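Local coordinates for protein GCN5-related N-acetyltransferase (Brucella melitensis biovar Abortus, PDB 4J3G) that probably transfers an acetyl group from acetyl-coenzyme A to an amine, perhaps the N-terminal alanine of a ribosomal protein, at residues L38-D43 and V86-Y91; G163-V168 and L178-K183. One frame throughout, in Å; residues are numbered along the deposited sequence. Where two conformers were deposited one is given.

How the contacts relate
Both contacts involve the mixed sheet of the GNAT fold but lie on opposite sides of the chain's centre, with their own centres about 22 Å apart. Contact 1 is the more central: a helix crosses an inner strand, and the meeting is made by side chains, two tyrosines and an isoleucine. Contact 2 joins one of the two outermost strands of the sheet, 160-171, to its hairpin partner 174-184. Here main-chain hydrogen bonds do the joining, with L165, L178 and F180 on one face and V168 folded back beside L178. Although it lies at an edge of the sheet, most of contact 2 is buried, and a second subunit packs against it; contact 1 is touched by no other protein chain.

Contact 1: L38-D43 and V86-Y91; sequences LAIYND and VGYASY
I40 and Y41, consecutive residues of helix 34-47, meet Y88 on strand 84-93, where a helix of the GNAT fold lies across its central sheet. The two axes run nearly at right angles, 83°, and come within 8.9 Å of each other, so the helix spans the strand and touches it over a short length.

The Y88 side chain can be followed outward from the strand. Its CB leaves the strand with CG set between the backbone N and the carbonyl carbon (chi1 72°), and the ring then extends toward the helix. On the CD1/CE1 side the ring slides past I40 in the opposite direction: Y88 CD1 is 4.0 Å from I40 CG2, and Y88 CE1 is nearer, 3.8 Å from the same methyl. The methyl's approach to the ring is oblique. Y88 CE1 also comes within 4.1 Å of I40 CB, and the backbone N of Y41 sits by the ring edge, near its plane. At the tip, Y88 OH lies 3.5 Å from Y41 CB and equally far from Y41 CD1, meeting the second ring at its edge and near its plane. This is a van der Waals approach, with no hydrogen bond between the tyrosines.

Beyond this meeting the Y41 ring leads away from the strand. Its own OH is hydrogen-bonded to N53, while R62 makes a cation-pi contact with the ring. Within the sheet, Y88 also packs against V78 and Y109 on the flanking strands, and I40 shares Y109.

One residue earlier on the strand, the other branch of I40 finishes over glycine backbone, its CD1 4.1 Å from both N and CA of G87.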
ATOM      1  N   LEU A  38     -15.933   0.100  17.994  1.00 17.01           N
ATOM      2  CA  LEU A  38     -16.838   0.577  16.965  1.00 16.38           C
ATOM      3  C   LEU A  38     -17.053   2.077  17.058  1.00 16.00           C
ATOM      4  O   LEU A  38     -17.074   2.797  16.006  1.00 14.77           O
ATOM      5  CB  LEU A  38     -18.174  -0.158  17.066  1.00 16.51           C
ATOM      6  CG  LEU A  38     -19.295   0.286  16.087  1.00 16.34           C
ATOM      7  CD1 LEU A  38     -18.884  -0.023  14.661  1.00 16.83           C
ATOM      8  CD2 LEU A  38     -20.600  -0.399  16.464  1.00 17.47           C
ATOM      9  N   ALA A  39     -17.314   2.560  18.282  1.00 17.89           N
ATOM     10  CA  ALA A  39     -17.651   3.965  18.505  1.00 18.82           C
ATOM     11  C   ALA A  39     -16.483   4.860  18.097  1.00 17.78           C
ATOM     12  O   ALA A  39     -16.659   5.876  17.442  1.00 18.05           O
ATOM     13  CB  ALA A  39     -18.020   4.207  19.968  1.00 20.58           C
ATOM     14  N   ILE A  40     -15.282   4.428  18.442  1.00 18.14           N
ATOM     15  CA  ILE A  40     -14.074   5.203  18.151  1.00 18.39           C
ATOM     16  C   ILE A  40     -13.815   5.185  16.648  1.00 17.15           C
ATOM     17  O   ILE A  40     -13.562   6.205  16.039  1.00 17.12           O
ATOM     18  CB  ILE A  40     -12.875   4.653  18.952  1.00 18.64           C
ATOM     19  CG1 ILE A  40     -13.120   4.906  20.445  1.00 20.98           C
ATOM     20  CG2 ILE A  40     -11.532   5.284  18.508  1.00 18.73           C
ATOM     21  CD1 ILE A  40     -12.287   3.999  21.335  1.00 21.46           C
ATOM     22  N   TYR A  41     -13.921   4.017  16.052  1.00 17.42           N
ATOM     23  CA  TYR A  41     -13.729   3.905  14.625  1.00 15.81           C
ATOM     24  C   TYR A  41     -14.747   4.735  13.818  1.00 15.47           C
ATOM     25  O   TYR A  41     -14.362   5.551  12.966  1.00 14.68           O
ATOM     26  CB  TYR A  41     -13.811   2.485  14.216  1.00 16.40           C
ATOM     27  CG  TYR A  41     -13.663   2.275  12.725  1.00 16.52           C
ATOM     28  CD1 TYR A  41     -12.424   2.170  12.143  1.00 17.36           C
ATOM     29  CD2 TYR A  41     -14.775   2.214  11.901  1.00 16.15           C
ATOM     30  CE1 TYR A  41     -12.289   1.974  10.760  1.00 17.49           C
ATOM     31  CE2 TYR A  41     -14.649   2.013  10.525  1.00 16.19           C
ATOM     32  CZ  TYR A  41     -13.396   1.890   9.971  1.00 17.95           C
ATOM     33  OH  TYR A  41     -13.278   1.783   8.594  1.00 19.23           O
ATOM     34  N   ASN A  42     -16.050   4.586  14.096  1.00 14.28           N
ATOM     35  CA  ASN A  42     -17.033   5.414  13.383  1.00 14.83           C
ATOM     36  C   ASN A  42     -16.898   6.940  13.620  1.00 15.38           C
ATOM     37  O   ASN A  42     -17.176   7.735  12.716  1.00 14.55           O
ATOM     38  CB  ASN A  42     -18.464   4.961  13.699  1.00 15.00           C
ATOM     39  CG  ASN A  42     -18.914   3.742  12.890  1.00 14.98           C
ATOM     40  OD1 ASN A  42     -18.422   3.449  11.787  1.00 14.45           O
ATOM     41  ND2 ASN A  42     -19.920   3.070  13.414  1.00 15.40           N
ATOM     42  N   ASP A  43     -16.475   7.321  14.822  1.00 16.73           N
ATOM     43  CA  ASP A  43     -16.168   8.713  15.139  1.00 19.86           C
ATOM     44  C   ASP A  43     -15.070   9.214  14.205  1.00 18.91           C
ATOM     45  O   ASP A  43     -15.244  10.249  13.589  1.00 18.94           O
ATOM     46  CB  ASP A  43     -15.716   8.847  16.591  1.00 22.87           C
ATOM     47  CG  ASP A  43     -15.896  10.279  17.158  1.00 27.97           C
ATOM     48  OD1 ASP A  43     -15.801  11.300  16.436  1.00 32.58           O
ATOM     49  OD2 ASP A  43     -16.177  10.361  18.370  1.00 36.34           O
ATOM     50  N   VAL A  86     -10.543   4.496  25.862  1.00 23.16           N
ATOM     51  CA  VAL A  86     -10.364   5.871  25.346  1.00 23.25           C
ATOM     52  C   VAL A  86      -9.507   5.912  24.098  1.00 21.67           C
ATOM     53  O   VAL A  86      -9.373   6.979  23.453  1.00 23.24           O
ATOM     54  CB  VAL A  86      -9.821   6.857  26.414  1.00 24.13           C
ATOM     55  CG1 VAL A  86     -10.909   7.173  27.436  1.00 25.31           C
ATOM     56  CG2 VAL A  86      -8.586   6.309  27.134  1.00 24.49           C
ATOM     57  N   GLY A  87      -9.008   4.751  23.694  1.00 19.37           N
ATOM     58  CA  GLY A  87      -8.330   4.636  22.391  1.00 17.73           C
ATOM     59  C   GLY A  87      -7.939   3.218  22.072  1.00 17.49           C
ATOM     60  O   GLY A  87      -7.913   2.372  22.942  1.00 18.15           O
ATOM     61  N   TYR A  88      -7.555   2.960  20.817  1.00 17.21           N
ATOM     62  CA  TYR A  88      -6.969   1.674  20.486  1.00 17.00           C
ATOM     63  C   TYR A  88      -5.904   1.797  19.384  1.00 15.81           C
ATOM     64  O   TYR A  88      -5.826   2.797  18.663  1.00 16.43           O
ATOM     65  CB  TYR A  88      -8.040   0.646  20.081  1.00 16.87           C
ATOM     66  CG  TYR A  88      -8.693   0.850  18.712  1.00 17.35           C
ATOM     67  CD1 TYR A  88      -9.809   1.673  18.553  1.00 18.44           C
ATOM     68  CD2 TYR A  88      -8.236   0.149  17.583  1.00 18.23           C
ATOM     69  CE1 TYR A  88     -10.431   1.810  17.303  1.00 18.93           C
ATOM     70  CE2 TYR A  88      -8.844   0.294  16.330  1.00 18.28           C
ATOM     71  CZ  TYR A  88      -9.954   1.116  16.206  1.00 19.06           C
ATOM     72  OH  TYR A  88     -10.589   1.252  14.977  1.00 19.56           O
ATOM     73  N   ALA A  89      -5.110   0.745  19.245  1.00 15.19           N
ATOM     74  CA  ALA A  89      -4.044   0.730  18.216  1.00 15.05           C
ATOM     75  C   ALA A  89      -3.834  -0.655  17.671  1.00 13.89           C
ATOM     76  O   ALA A  89      -3.984  -1.677  18.382  1.00 14.57           O
ATOM     77  CB  ALA A  89      -2.706   1.255  18.772  1.00 15.48           C
ATOM     78  N   SER A  90      -3.445  -0.709  16.405  1.00 13.83           N
ATOM     79  CA  SER A  90      -3.122  -1.979  15.827  1.00 13.05           C
ATOM     80  C   SER A  90      -2.146  -1.810  14.679  1.00 12.56           C
ATOM     81  O   SER A  90      -1.778  -0.703  14.299  1.00 12.23           O
ATOM     82  CB  SER A  90      -4.406  -2.686  15.363  1.00 13.05           C
ATOM     83  OG  SER A  90      -4.146  -4.057  15.082  1.00 14.35           O
ATOM     84  N   TYR A  91      -1.680  -2.940  14.168  1.00 13.38           N
ATOM     85  CA  TYR A  91      -0.942  -2.943  12.900  1.00 12.46           C
ATOM     86  C   TYR A  91      -1.298  -4.160  12.108  1.00 13.84           C
ATOM     87  O   TYR A  91      -1.797  -5.162  12.656  1.00 13.98           O
ATOM     88  CB  TYR A  91       0.551  -2.815  13.086  1.00 12.85           C
ATOM     89  CG  TYR A  91       1.247  -3.946  13.728  1.00 12.96           C
ATOM     90  CD1 TYR A  91       1.483  -5.156  13.035  1.00 13.24           C
ATOM     91  CD2 TYR A  91       1.776  -3.817  15.000  1.00 13.45           C
ATOM     92  CE1 TYR A  91       2.145  -6.202  13.649  1.00 13.67           C
ATOM     93  CE2 TYR A  91       2.464  -4.857  15.592  1.00 13.88           C
ATOM     94  CZ  TYR A  91       2.647  -6.033  14.922  1.00 14.21           C
ATOM     95  OH  TYR A  91       3.316  -7.076  15.560  1.00 15.65           O
TER

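Contact 2: G163-V168 and L178-K183; sequences GTLKQV and LLFMQK
The ring of F180 is met obliquely by the L165 side chain: L165 CD1 lies 3.9 Å from F180 CD2 and 4.1 Å from F180 CE2. L178 shares this side of the antiparallel hairpin. A type II turn, L165 to V168, bends the chain so that V168 CG2 comes 3.6 Å from L178 CB, the two side chains crossing at about a right angle.

The backbones pair at L165 and L178, where N-H to O bonds run both ways: 2.8 Å from L165 N to L178 O and 2.9 Å from L178 N to L165 O. F180 N reaches G163 O at 3.0 Å, almost in line with the carbonyl bond. T164 and L179 form the non-hydrogen-bonded pair between. With CG anti to its backbone N (chi1 166°), L179 turns CD1 back across the pair, 3.6 Å from T164 OG1.

L165 packs on F94 and F180 on R95 of the second subunit, and the main chain of K166 is hydrogen-bonded to the Q182 amide of that subunit. Within the chain, L179 continues onto I151 of helix 148-156, while F180 packs on I140 of the adjoining strand 138-144.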
ATOM      1  N   GLY A 163       8.381  10.561   2.767  1.00 15.20           N
ATOM      2  CA  GLY A 163       7.940  11.402   1.667  1.00 15.74           C
ATOM      3  C   GLY A 163       6.447  11.453   1.555  1.00 15.86           C
ATOM      4  O   GLY A 163       5.744  10.775   2.300  1.00 17.26           O
ATOM      5  N   THR A 164       5.954  12.287   0.643  1.00 15.63           N
ATOM      6  CA  THR A 164       4.521  12.548   0.553  1.00 15.16           C
ATOM      7  C   THR A 164       3.991  12.226  -0.829  1.00 14.88           C
ATOM      8  O   THR A 164       4.526  12.689  -1.842  1.00 16.00           O
ATOM      9  CB  THR A 164       4.239  14.030   0.869  1.00 16.76           C
ATOM     10  OG1 THR A 164       4.722  14.325   2.174  1.00 17.09           O
ATOM     11  CG2 THR A 164       2.779  14.335   0.812  1.00 16.87           C
ATOM     12  N   LEU A 165       2.896  11.497  -0.852  1.00 14.88           N
ATOM     13  CA  LEU A 165       2.144  11.245  -2.089  1.00 15.19           C
ATOM     14  C   LEU A 165       0.966  12.161  -2.114  1.00 14.57           C
ATOM     15  O   LEU A 165       0.009  11.969  -1.335  1.00 14.37           O
ATOM     16  CB  LEU A 165       1.671   9.800  -2.122  1.00 16.81           C
ATOM     17  CG  LEU A 165       2.735   8.703  -2.278  1.00 18.31           C
ATOM     18  CD1 LEU A 165       3.723   8.602  -1.137  1.00 18.63           C
ATOM     19  CD2 LEU A 165       1.977   7.402  -2.377  1.00 18.60           C
ATOM     20  N   LYS A 166       1.002  13.118  -3.019  1.00 14.02           N
ATOM     21  CA  LYS A 166       0.015  14.129  -3.120  1.00 15.50           C
ATOM     22  C   LYS A 166      -1.247  13.675  -3.844  1.00 14.51           C
ATOM     23  O   LYS A 166      -1.181  12.976  -4.882  1.00 14.06           O
ATOM     24  CB  LYS A 166       0.602  15.311  -3.841  1.00 17.82           C
ATOM     25  CG  LYS A 166       1.742  15.945  -3.065  1.00 21.91           C
ATOM     26  CD  LYS A 166       2.356  17.065  -3.860  1.00 25.95           C
ATOM     27  CE  LYS A 166       3.425  17.778  -3.062  1.00 30.68           C
ATOM     28  NZ  LYS A 166       3.624  19.139  -3.612  1.00 33.91           N
ATOM     29  N   GLN A 167      -2.380  14.067  -3.250  1.00 13.65           N
ATOM     30  CA  GLN A 167      -3.704  13.888  -3.838  0.50 13.81           C
ATOM     31  C   GLN A 167      -4.092  12.421  -4.036  1.00 12.69           C
ATOM     32  O   GLN A 167      -4.897  12.111  -4.919  1.00 11.93           O
ATOM     33  CB  GLN A 167      -3.809  14.620  -5.197  0.50 15.17           C
ATOM     34  CG  GLN A 167      -3.399  16.092  -5.199  0.50 16.51           C
ATOM     35  CD  GLN A 167      -4.445  16.975  -5.863  0.50 17.63           C
ATOM     36  OE1 GLN A 167      -5.056  16.600  -6.870  0.50 17.98           O
ATOM     37  NE2 GLN A 167      -4.672  18.143  -5.292  0.50 18.89           N
ATOM     38  N   VAL A 168      -3.489  11.544  -3.271  1.00 12.54           N
ATOM     39  CA  VAL A 168      -3.765  10.088  -3.412  1.00 12.45           C
ATOM     40  C   VAL A 168      -5.006   9.628  -2.694  1.00 12.75           C
ATOM     41  O   VAL A 168      -5.502   8.547  -2.970  1.00 12.08           O
ATOM     42  CB  VAL A 168      -2.594   9.180  -2.979  1.00 13.11           C
ATOM     43  CG1 VAL A 168      -1.483   9.272  -3.969  1.00 14.44           C
ATOM     44  CG2 VAL A 168      -2.193   9.392  -1.532  1.00 12.51           C
ATOM     45  N   LEU A 178      -0.827  12.043   1.406  1.00 12.71           N
ATOM     46  CA  LEU A 178      -0.406  11.006   2.337  1.00 12.80           C
ATOM     47  C   LEU A 178       1.091  11.094   2.625  1.00 13.66           C
ATOM     48  O   LEU A 178       1.891  10.903   1.718  1.00 13.48           O
ATOM     49  CB  LEU A 178      -0.756   9.635   1.780  1.00 14.06           C
ATOM     50  CG  LEU A 178      -0.389   8.394   2.647  1.00 14.72           C
ATOM     51  CD1 LEU A 178      -1.252   8.335   3.873  1.00 15.71           C
ATOM     52  CD2 LEU A 178      -0.545   7.092   1.880  1.00 16.06           C
ATOM     53  N   LEU A 179       1.467  11.328   3.881  1.00 12.90           N
ATOM     54  CA  LEU A 179       2.865  11.309   4.271  1.00 13.61           C
ATOM     55  C   LEU A 179       3.162   9.949   4.866  1.00 13.07           C
ATOM     56  O   LEU A 179       2.378   9.435   5.705  1.00 13.99           O
ATOM     57  CB  LEU A 179       3.152  12.376   5.330  1.00 14.77           C
ATOM     58  CG  LEU A 179       4.506  12.173   6.019  1.00 16.41           C
ATOM     59  CD1 LEU A 179       5.706  12.530   5.183  1.00 19.44           C
ATOM     60  CD2 LEU A 179       4.556  12.990   7.268  1.00 18.18           C
ATOM     61  N   PHE A 180       4.212   9.299   4.360  1.00 12.12           N
ATOM     62  CA  PHE A 180       4.683   8.079   4.955  1.00 12.35           C
ATOM     63  C   PHE A 180       5.850   8.390   5.917  1.00 11.79           C
ATOM     64  O   PHE A 180       6.758   9.179   5.590  1.00 13.44           O
ATOM     65  CB  PHE A 180       5.146   7.080   3.881  1.00 12.98           C
ATOM     66  CG  PHE A 180       4.046   6.262   3.244  1.00 13.81           C
ATOM     67  CD1 PHE A 180       3.159   5.545   3.998  1.00 13.88           C
ATOM     68  CD2 PHE A 180       3.968   6.148   1.857  1.00 14.00           C
ATOM     69  CE1 PHE A 180       2.178   4.749   3.408  1.00 14.40           C
ATOM     70  CE2 PHE A 180       2.983   5.368   1.266  1.00 14.25           C
ATOM     71  CZ  PHE A 180       2.095   4.662   2.052  1.00 13.68           C
ATOM     72  N   MET A 181       5.808   7.761   7.097  1.00 11.45           N
ATOM     73  CA  MET A 181       6.910   7.702   8.035  1.00 11.26           C
ATOM     74  C   MET A 181       7.195   6.285   8.344  1.00 11.38           C
ATOM     75  O   MET A 181       6.314   5.422   8.214  1.00 11.32           O
ATOM     76  CB  MET A 181       6.583   8.415   9.382  1.00 11.60           C
ATOM     77  CG  MET A 181       6.125   9.842   9.182  1.00 11.75           C
ATOM     78  SD  MET A 181       5.804  10.742  10.693  1.00 12.98           S
ATOM     79  CE  MET A 181       7.470  11.152  11.151  1.00 13.49           C
ATOM     80  N   GLN A 182       8.410   6.032   8.809  1.00 11.15           N
ATOM     81  CA  GLN A 182       8.820   4.649   9.080  1.00 11.69           C
ATOM     82  C   GLN A 182       9.709   4.625  10.290  1.00 12.24           C
ATOM     83  O   GLN A 182      10.431   5.626  10.620  1.00 12.57           O
ATOM     84  CB  GLN A 182       9.566   3.996   7.886  1.00 12.09           C
ATOM     85  CG  GLN A 182      10.961   4.518   7.645  1.00 13.19           C
ATOM     86  CD  GLN A 182      11.704   3.748   6.563  1.00 13.72           C
ATOM     87  OE1 GLN A 182      12.092   4.318   5.592  1.00 14.50           O
ATOM     88  NE2 GLN A 182      11.863   2.448   6.744  1.00 13.07           N
ATOM     89  N   LYS A 183       9.706   3.457  10.919  1.00 13.10           N
ATOM     90  CA  LYS A 183      10.614   3.142  12.033  1.00 14.49           C
ATOM     91  C   LYS A 183      11.199   1.729  11.785  1.00 14.89           C
ATOM     92  O   LYS A 183      10.461   0.777  11.631  1.00 15.68           O
ATOM     93  CB  LYS A 183       9.880   3.178  13.374  1.00 15.12           C
ATOM     94  CG  LYS A 183      10.809   3.073  14.577  1.00 16.52           C
ATOM     95  CD  LYS A 183      10.085   3.028  15.923  1.00 17.63           C
ATOM     96  CE  LYS A 183      11.046   2.680  17.074  1.00 19.14           C
ATOM     97  NZ  LYS A 183      12.109   3.700  17.266  1.00 19.42           N
TER